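Local coordinates for protein BIFUNCTIONAL PROTEIN Proline utilization A (PutA) (Corynebacterium freiburgense, PDB 5UX5) that catalyses the two-step oxidation of proline to glutamate, with an FAD-dependent proline dehydrogenase and an NAD-dependent aldehyde dehydrogenase joined in one chain, at residues Leu730-Gly735 and Glu834-Trp839; Gly888-Ser893 and Lys1057-Ser1062. All blocks are in the same frame, centred on the assembly; numbering follows the deposited sequence.

Interaction 1 (Leu730-Gly735 and Glu834-Trp839); sequences LVILVG and EQAIEW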
ATOM      1  N   LEU A 730       0.455  15.179 -10.340  1.00 36.50           N
ATOM      2  CA  LEU A 730      -0.717  15.805 -10.899  1.00 32.43           C
ATOM      3  C   LEU A 730      -1.933  15.009 -10.460  1.00 35.08           C
ATOM      4  O   LEU A 730      -1.902  13.774 -10.430  1.00 33.96           O
ATOM      5  CB  LEU A 730      -0.605  15.846 -12.424  1.00 32.89           C
ATOM      6  CG  LEU A 730       0.674  16.499 -12.982  1.00 41.61           C
ATOM      7  CD1 LEU A 730       0.925  16.103 -14.420  1.00 48.33           C
ATOM      8  CD2 LEU A 730       0.612  18.015 -12.915  1.00 41.99           C
ATOM      9  N   VAL A 731      -2.985  15.724 -10.089  1.00 34.44           N
ATOM     10  CA  VAL A 731      -4.333  15.186  -9.987  1.00 40.25           C
ATOM     11  C   VAL A 731      -5.196  15.975 -10.981  1.00 40.83           C
ATOM     12  O   VAL A 731      -5.180  17.217 -10.989  1.00 42.27           O
ATOM     13  CB  VAL A 731      -4.857  15.240  -8.520  1.00 42.34           C
ATOM     14  CG1 VAL A 731      -4.876  16.636  -7.978  1.00 33.56           C
ATOM     15  CG2 VAL A 731      -6.235  14.596  -8.340  1.00 32.08           C
ATOM     16  N   ILE A 732      -5.891  15.253 -11.856  1.00 33.76           N
ATOM     17  CA  ILE A 732      -6.718  15.840 -12.908  1.00 42.72           C
ATOM     18  C   ILE A 732      -8.158  15.520 -12.549  1.00 44.85           C
ATOM     19  O   ILE A 732      -8.556  14.350 -12.568  1.00 47.26           O
ATOM     20  CB  ILE A 732      -6.391  15.275 -14.300  1.00 46.66           C
ATOM     21  CG1 ILE A 732      -4.911  15.341 -14.628  1.00 44.70           C
ATOM     22  CG2 ILE A 732      -7.170  15.986 -15.386  1.00 37.34           C
ATOM     23  CD1 ILE A 732      -4.634  14.627 -15.906  1.00 38.00           C
ATOM     24  N   LEU A 733      -8.937  16.544 -12.226  1.00 36.60           N
ATOM     25  CA  LEU A 733     -10.329  16.388 -11.831  1.00 41.32           C
ATOM     26  C   LEU A 733     -11.229  16.655 -13.026  1.00 44.45           C
ATOM     27  O   LEU A 733     -11.057  17.664 -13.719  1.00 45.77           O
ATOM     28  CB  LEU A 733     -10.680  17.363 -10.715  1.00 42.86           C
ATOM     29  CG  LEU A 733      -9.626  17.545  -9.650  1.00 36.93           C
ATOM     30  CD1 LEU A 733     -10.107  18.607  -8.694  1.00 38.75           C
ATOM     31  CD2 LEU A 733      -9.468  16.245  -8.949  1.00 35.45           C
ATOM     32  N   VAL A 734     -12.172  15.752 -13.282  1.00 42.66           N
ATOM     33  CA  VAL A 734     -13.153  15.954 -14.344  1.00 44.09           C
ATOM     34  C   VAL A 734     -14.404  16.579 -13.750  1.00 47.58           C
ATOM     35  O   VAL A 734     -14.964  16.065 -12.769  1.00 42.11           O
ATOM     36  CB  VAL A 734     -13.489  14.645 -15.073  1.00 39.86           C
ATOM     37  CG1 VAL A 734     -14.523  14.931 -16.131  1.00 40.54           C
ATOM     38  CG2 VAL A 734     -12.238  14.043 -15.714  1.00 38.56           C
ATOM     39  N   GLY A 735     -14.822  17.709 -14.314  1.00 50.98           N
ATOM     40  CA  GLY A 735     -16.008  18.357 -13.793  1.00 53.20           C
ATOM     41  C   GLY A 735     -15.833  18.764 -12.344  1.00 52.76           C
ATOM     42  O   GLY A 735     -14.761  19.223 -11.924  1.00 42.84           O
ATOM     43  N   GLU A 834     -12.285  12.174 -21.502  1.00 47.03           N
ATOM     44  CA  GLU A 834     -11.482  12.051 -22.719  1.00 50.10           C
ATOM     45  C   GLU A 834     -10.378  13.102 -22.760  1.00 51.37           C
ATOM     46  O   GLU A 834      -9.229  12.795 -23.105  1.00 50.25           O
ATOM     47  CB  GLU A 834     -12.385  12.144 -23.946  1.00 47.00           C
ATOM     48  CG  GLU A 834     -13.162  10.862 -24.209  1.00 52.84           C
ATOM     49  CD  GLU A 834     -14.312  10.636 -23.203  1.00 68.85           C
ATOM     50  OE1 GLU A 834     -14.986   9.581 -23.319  1.00 79.17           O
ATOM     51  OE2 GLU A 834     -14.540  11.489 -22.297  1.00 60.59           O
ATOM     52  N   GLN A 835     -10.686  14.330 -22.337  1.00 49.21           N
ATOM     53  CA  GLN A 835      -9.653  15.358 -22.285  1.00 45.62           C
ATOM     54  C   GLN A 835      -8.617  15.061 -21.202  1.00 44.05           C
ATOM     55  O   GLN A 835      -7.407  15.181 -21.443  1.00 42.82           O
ATOM     56  CB  GLN A 835     -10.281  16.714 -22.039  1.00 43.20           C
ATOM     57  CG  GLN A 835      -9.254  17.745 -21.686  1.00 43.40           C
ATOM     58  CD  GLN A 835      -9.843  19.114 -21.630  1.00 48.53           C
ATOM     59  OE1 GLN A 835     -10.639  19.431 -20.741  1.00 45.65           O
ATOM     60  NE2 GLN A 835      -9.472  19.939 -22.593  1.00 52.34           N
ATOM     61  N   ALA A 836      -9.075  14.673 -20.000  1.00 38.91           N
ATOM     62  CA  ALA A 836      -8.151  14.346 -18.915  1.00 37.36           C
ATOM     63  C   ALA A 836      -7.184  13.252 -19.332  1.00 46.30           C
ATOM     64  O   ALA A 836      -5.994  13.307 -18.993  1.00 40.74           O
ATOM     65  CB  ALA A 836      -8.916  13.908 -17.670  1.00 38.14           C
ATOM     66  N   ILE A 837      -7.665  12.268 -20.108  1.00 43.28           N
ATOM     67  CA  ILE A 837      -6.767  11.225 -20.595  1.00 39.50           C
ATOM     68  C   ILE A 837      -5.773  11.796 -21.592  1.00 37.81           C
ATOM     69  O   ILE A 837      -4.610  11.389 -21.615  1.00 34.84           O
ATOM     70  CB  ILE A 837      -7.540  10.046 -21.202  1.00 42.68           C
ATOM     71  CG1 ILE A 837      -8.373   9.343 -20.144  1.00 46.97           C
ATOM     72  CG2 ILE A 837      -6.562   9.038 -21.733  1.00 42.98           C
ATOM     73  CD1 ILE A 837      -9.282   8.315 -20.711  1.00 48.62           C
ATOM     74  N   GLU A 838      -6.211  12.727 -22.452  1.00 42.18           N
ATOM     75  CA  GLU A 838      -5.255  13.403 -23.322  1.00 37.47           C
ATOM     76  C   GLU A 838      -4.169  14.075 -22.502  1.00 41.01           C
ATOM     77  O   GLU A 838      -2.981  13.978 -22.832  1.00 42.81           O
ATOM     78  CB  GLU A 838      -5.946  14.450 -24.188  1.00 55.51           C
ATOM     79  CG  GLU A 838      -6.584  13.987 -25.481  1.00 64.04           C
ATOM     80  CD  GLU A 838      -7.288  15.155 -26.164  1.00 73.58           C
ATOM     81  OE1 GLU A 838      -8.489  15.039 -26.513  1.00 78.93           O
ATOM     82  OE2 GLU A 838      -6.636  16.214 -26.316  1.00 73.73           O
ATOM     83  N   TRP A 839      -4.557  14.748 -21.411  1.00 41.17           N
ATOM     84  CA  TRP A 839      -3.580  15.474 -20.609  1.00 39.61           C
ATOM     85  C   TRP A 839      -2.624  14.525 -19.901  1.00 35.29           C
ATOM     86  O   TRP A 839      -1.419  14.795 -19.834  1.00 40.98           O
ATOM     87  CB  TRP A 839      -4.285  16.387 -19.614  1.00 46.76           C
ATOM     88  CG  TRP A 839      -4.995  17.542 -20.258  1.00 48.01           C
ATOM     89  CD1 TRP A 839      -4.993  17.895 -21.586  1.00 45.19           C
ATOM     90  CD2 TRP A 839      -5.820  18.489 -19.598  1.00 47.97           C
ATOM     91  NE1 TRP A 839      -5.775  19.001 -21.785  1.00 42.83           N
ATOM     92  CE2 TRP A 839      -6.293  19.390 -20.577  1.00 46.76           C
ATOM     93  CE3 TRP A 839      -6.211  18.664 -18.264  1.00 49.08           C
ATOM     94  CZ2 TRP A 839      -7.131  20.439 -20.266  1.00 44.37           C
ATOM     95  CZ3 TRP A 839      -7.040  19.699 -17.954  1.00 50.54           C
ATOM     96  CH2 TRP A 839      -7.496  20.582 -18.953  1.00 55.60           C
TER

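Interaction 2 (Gly888-Ser893 and Lys1057-Ser1062); sequences GGWKNS and KEQAVS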
ATOM      1  N   GLY A 888       7.951  -0.518 -14.459  1.00 21.31           N
ATOM      2  CA  GLY A 888       8.687   0.017 -15.583  1.00 21.19           C
ATOM      3  C   GLY A 888       7.831   0.861 -16.495  1.00 27.06           C
ATOM      4  O   GLY A 888       6.622   0.646 -16.564  1.00 34.43           O
ATOM      5  N   GLY A 889       8.417   1.844 -17.188  1.00 25.83           N
ATOM      6  CA  GLY A 889       7.649   2.850 -17.885  1.00 34.12           C
ATOM      7  C   GLY A 889       7.787   2.812 -19.402  1.00 37.37           C
ATOM      8  O   GLY A 889       8.609   2.094 -19.970  1.00 27.93           O
ATOM      9  N   TRP A 890       6.987   3.651 -20.045  1.00 38.04           N
ATOM     10  CA  TRP A 890       7.051   3.907 -21.470  1.00 29.79           C
ATOM     11  C   TRP A 890       7.635   5.301 -21.702  1.00 35.78           C
ATOM     12  O   TRP A 890       7.871   6.062 -20.760  1.00 38.81           O
ATOM     13  CB  TRP A 890       5.648   3.792 -22.083  1.00 29.09           C
ATOM     14  CG  TRP A 890       4.970   2.453 -21.880  1.00 32.88           C
ATOM     15  CD1 TRP A 890       5.541   1.319 -21.396  1.00 29.77           C
ATOM     16  CD2 TRP A 890       3.601   2.097 -22.215  1.00 32.39           C
ATOM     17  NE1 TRP A 890       4.617   0.281 -21.383  1.00 30.37           N
ATOM     18  CE2 TRP A 890       3.424   0.738 -21.876  1.00 24.84           C
ATOM     19  CE3 TRP A 890       2.514   2.803 -22.739  1.00 25.76           C
ATOM     20  CZ2 TRP A 890       2.218   0.077 -22.043  1.00 24.25           C
ATOM     21  CZ3 TRP A 890       1.323   2.142 -22.924  1.00 25.91           C
ATOM     22  CH2 TRP A 890       1.183   0.787 -22.574  1.00 25.15           C
ATOM     23  N   LYS A 891       7.878   5.630 -22.970  1.00 36.86           N
ATOM     24  CA  LYS A 891       8.256   6.993 -23.413  1.00 30.19           C
ATOM     25  C   LYS A 891       9.543   7.447 -22.726  1.00 30.72           C
ATOM     26  O   LYS A 891      10.538   6.706 -22.726  1.00 34.56           O
ATOM     27  CB  LYS A 891       7.049   7.901 -23.197  1.00 34.67           C
ATOM     28  CG  LYS A 891       5.830   7.513 -24.008  1.00 38.97           C
ATOM     29  CD  LYS A 891       4.634   8.343 -23.614  1.00 35.65           C
ATOM     30  CE  LYS A 891       3.435   7.964 -24.453  1.00 29.63           C
ATOM     31  NZ  LYS A 891       2.165   8.617 -24.018  1.00 35.75           N
ATOM     32  N   ASN A 892       9.596   8.648 -22.142  1.00 39.96           N
ATOM     33  CA  ASN A 892      10.840   9.116 -21.544  1.00 41.11           C
ATOM     34  C   ASN A 892      11.130   8.451 -20.219  1.00 43.79           C
ATOM     35  O   ASN A 892      12.187   8.708 -19.636  1.00 48.86           O
ATOM     36  CB  ASN A 892      10.822  10.633 -21.361  1.00 51.43           C
ATOM     37  CG  ASN A 892      12.202  11.217 -21.013  1.00 55.91           C
ATOM     38  OD1 ASN A 892      12.303  12.111 -20.168  1.00 59.52           O
ATOM     39  ND2 ASN A 892      13.257  10.723 -21.658  1.00 48.83           N
ATOM     40  N   SER A 893      10.238   7.587 -19.738  1.00 41.97           N
ATOM     41  CA  SER A 893      10.463   6.975 -18.442  1.00 39.09           C
ATOM     42  C   SER A 893      11.436   5.805 -18.515  1.00 36.49           C
ATOM     43  O   SER A 893      11.960   5.386 -17.483  1.00 39.77           O
ATOM     44  CB  SER A 893       9.123   6.541 -17.851  1.00 49.98           C
ATOM     45  OG  SER A 893       8.183   7.619 -17.900  1.00 53.28           O
ATOM     46  N   LYS A1057       4.873  -3.734 -25.554  1.00 23.67           N
ATOM     47  CA  LYS A1057       5.177  -2.964 -24.359  1.00 23.27           C
ATOM     48  C   LYS A1057       4.519  -3.645 -23.162  1.00 25.93           C
ATOM     49  O   LYS A1057       3.291  -3.791 -23.120  1.00 27.47           O
ATOM     50  CB  LYS A1057       4.655  -1.532 -24.511  1.00 30.68           C
ATOM     51  CG  LYS A1057       5.252  -0.705 -25.629  1.00 27.02           C
ATOM     52  CD  LYS A1057       4.614   0.679 -25.621  1.00 25.86           C
ATOM     53  CE  LYS A1057       3.119   0.549 -25.836  1.00 34.45           C
ATOM     54  NZ  LYS A1057       2.431   1.798 -26.279  1.00 45.64           N
ATOM     55  N   GLU A1058       5.320  -4.025 -22.178  1.00 24.57           N
ATOM     56  CA  GLU A1058       4.758  -4.678 -21.005  1.00 26.99           C
ATOM     57  C   GLU A1058       3.953  -3.669 -20.192  1.00 29.72           C
ATOM     58  O   GLU A1058       4.263  -2.468 -20.188  1.00 26.88           O
ATOM     59  CB  GLU A1058       5.878  -5.274 -20.148  1.00 24.02           C
ATOM     60  CG  GLU A1058       6.716  -6.298 -20.885  1.00 24.45           C
ATOM     61  CD  GLU A1058       7.873  -6.845 -20.068  1.00 30.80           C
ATOM     62  OE1 GLU A1058       8.653  -7.674 -20.617  1.00 27.85           O
ATOM     63  OE2 GLU A1058       8.022  -6.428 -18.897  1.00 32.93           O
ATOM     64  N   GLN A1059       2.904  -4.156 -19.512  1.00 25.66           N
ATOM     65  CA  GLN A1059       2.063  -3.291 -18.682  1.00 21.87           C
ATOM     66  C   GLN A1059       1.424  -4.041 -17.518  1.00 22.54           C
ATOM     67  O   GLN A1059       0.861  -5.124 -17.699  1.00 23.21           O
ATOM     68  CB  GLN A1059       0.948  -2.637 -19.509  1.00 22.69           C
ATOM     69  CG  GLN A1059      -0.014  -1.774 -18.709  1.00 23.60           C
ATOM     70  CD  GLN A1059      -1.130  -1.211 -19.546  1.00 28.37           C
ATOM     71  OE1 GLN A1059      -1.947  -1.959 -20.081  1.00 39.86           O
ATOM     72  NE2 GLN A1059      -1.200   0.118 -19.635  1.00 25.57           N
ATOM     73  N   ALA A1060       1.444  -3.415 -16.338  1.00 21.28           N
ATOM     74  CA  ALA A1060       0.767  -3.922 -15.148  1.00 21.02           C
ATOM     75  C   ALA A1060      -0.467  -3.083 -14.856  1.00 26.02           C
ATOM     76  O   ALA A1060      -0.371  -1.856 -14.791  1.00 29.28           O
ATOM     77  CB  ALA A1060       1.694  -3.890 -13.940  1.00 21.82           C
ATOM     78  N   VAL A1061      -1.625  -3.734 -14.697  1.00 32.29           N
ATOM     79  CA  VAL A1061      -2.878  -3.046 -14.372  1.00 29.41           C
ATOM     80  C   VAL A1061      -3.374  -3.584 -13.038  1.00 36.34           C
ATOM     81  O   VAL A1061      -3.801  -4.744 -12.945  1.00 39.49           O
ATOM     82  CB  VAL A1061      -3.950  -3.221 -15.448  1.00 22.94           C
ATOM     83  CG1 VAL A1061      -5.115  -2.289 -15.167  1.00 23.60           C
ATOM     84  CG2 VAL A1061      -3.375  -2.974 -16.836  1.00 38.39           C
ATOM     85  N   SER A1062      -3.373  -2.722 -12.020  1.00 32.25           N
ATOM     86  CA  SER A1062      -3.742  -3.080 -10.657  1.00 22.81           C
ATOM     87  C   SER A1062      -5.036  -2.372 -10.303  1.00 22.13           C
ATOM     88  O   SER A1062      -5.087  -1.139 -10.357  1.00 30.64           O
ATOM     89  CB  SER A1062      -2.634  -2.696  -9.686  1.00 21.02           C
ATOM     90  OG  SER A1062      -3.027  -3.005  -8.370  1.00 41.95           O
TER

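Interaction 1 (Leu730-Gly735 and Glu834-Trp839)
I732 and V734 of strand 728-734 meet A836 and W839 of helix 833-841 in a helix-on-sheet layer of the aldehyde dehydrogenase part of the chain. The strand runs between strands 696-700 and 824-830, parallel to both. The helix lies along one side of it. The axes of the two short segments approach to 8.8 Å and run nearly antiparallel, at 164°.

I732 makes the largest share of the contact, and both of its branches are used. With chi1 at -52°, CG1 stands beside the backbone N and the methyl CG2 is anti to it, pointing at the helix, with CB of A836 at 3.5 Å. The same methyl reaches the benzo side of the indole, 4.0 Å from CE3 of W839, at an oblique angle to the ring. The longer branch ends in CD1, which lies 3.6 Å from the carbonyl O of A836 and 4.1 Å from CB of W839. V734, two residues on along the strand, adds its methyl CG2 at 3.9 Å from CB of A836. The alanine methyl therefore sits against two branched side chains of the strand. It also touches I699 of strand 696-700.

The indole of W839 is held from its own helix as well. CG of Q835 lies 3.5 Å above one face, offset toward the rim. The W839 side chain also touches P811 and A830.

No hydrogen bond crosses between the segments. I732 has a backbone hydrogen bond with I698. N of W839 bonds O of Q835, and its O bonds H816 and S842. All four touching residues are buried. The contact is thus apolar packing of methyls and one indole, and it rests on shape and exclusion of water. The single-carbon side chain of A836 lets the helix lie close to the strand.

Interaction 2 (Gly888-Ser893 and Lys1057-Ser1062)
The indole of W890 has the side chain of K1057 over one face and the carbonyl O of E1058 at its edge. The K1057 side chain runs over the face, its direction at about a right angle to that of the W890 side chain. Its CE lies 3.6 Å from the centroid of the six-membered ring, almost straight above it, a CH-pi contact. A bend at chi3 (-60°) lays the end of the chain over the ring. NZ then sits 3.9 Å from the same centroid, in a cation-pi contact.

At the pyrrole edge, NE1 of W890 donates a hydrogen bond to O of E1058, 3.0 Å away and moderately bent at 154°. The acceptor is close to the ring plane. This bond satisfies the indole N-H and restrains the rotation of the ring. Near CH2 of W890, NE2 of Q1059 approaches obliquely at 3.8 Å, with the amide turned 23° from the ring plane. That amide is held by V868 O and R970. The carboxylate of E1058 turns to N905 and to the backbone N of K900.

W890 also opens a type II' beta turn that ends at S893. The turn is closed by the bond from S893 N to W890 O, 3.0 Å long. The short, weakly bonded strand about 890-891 pairs antiparallel with strand 845-852. Strand 1056-1064 runs parallel to strand 870-873 and antiparallel to strand 965-980, whose R972 touches W890 too. The indole thus bridges from the aldehyde dehydrogenase part to a strand near the C terminus.

How the interactions relate
From the N terminus, the chain first forms the parallel strands of the TIM-barrel-type proline dehydrogenase (131-403); both contacts come later in sequence. Interaction 1 closes a loop of 98 residues, from strand 728-734 to helix 833-841. Interaction 2 then closes a longer one, with 163 residues between segments 888-893 and 1057-1062. The loops follow in series and neither nest nor cross. Their centres are about 19 Å apart and their nearest atoms about 8 Å. Strand 845-852 links them: it follows helix 833-841, pairs with strand 696-700 beside interaction 1, and pairs with strand 890-891 of interaction 2. Interaction 1 works within the aldehyde dehydrogenase part; interaction 2 joins it to the C-terminal strands.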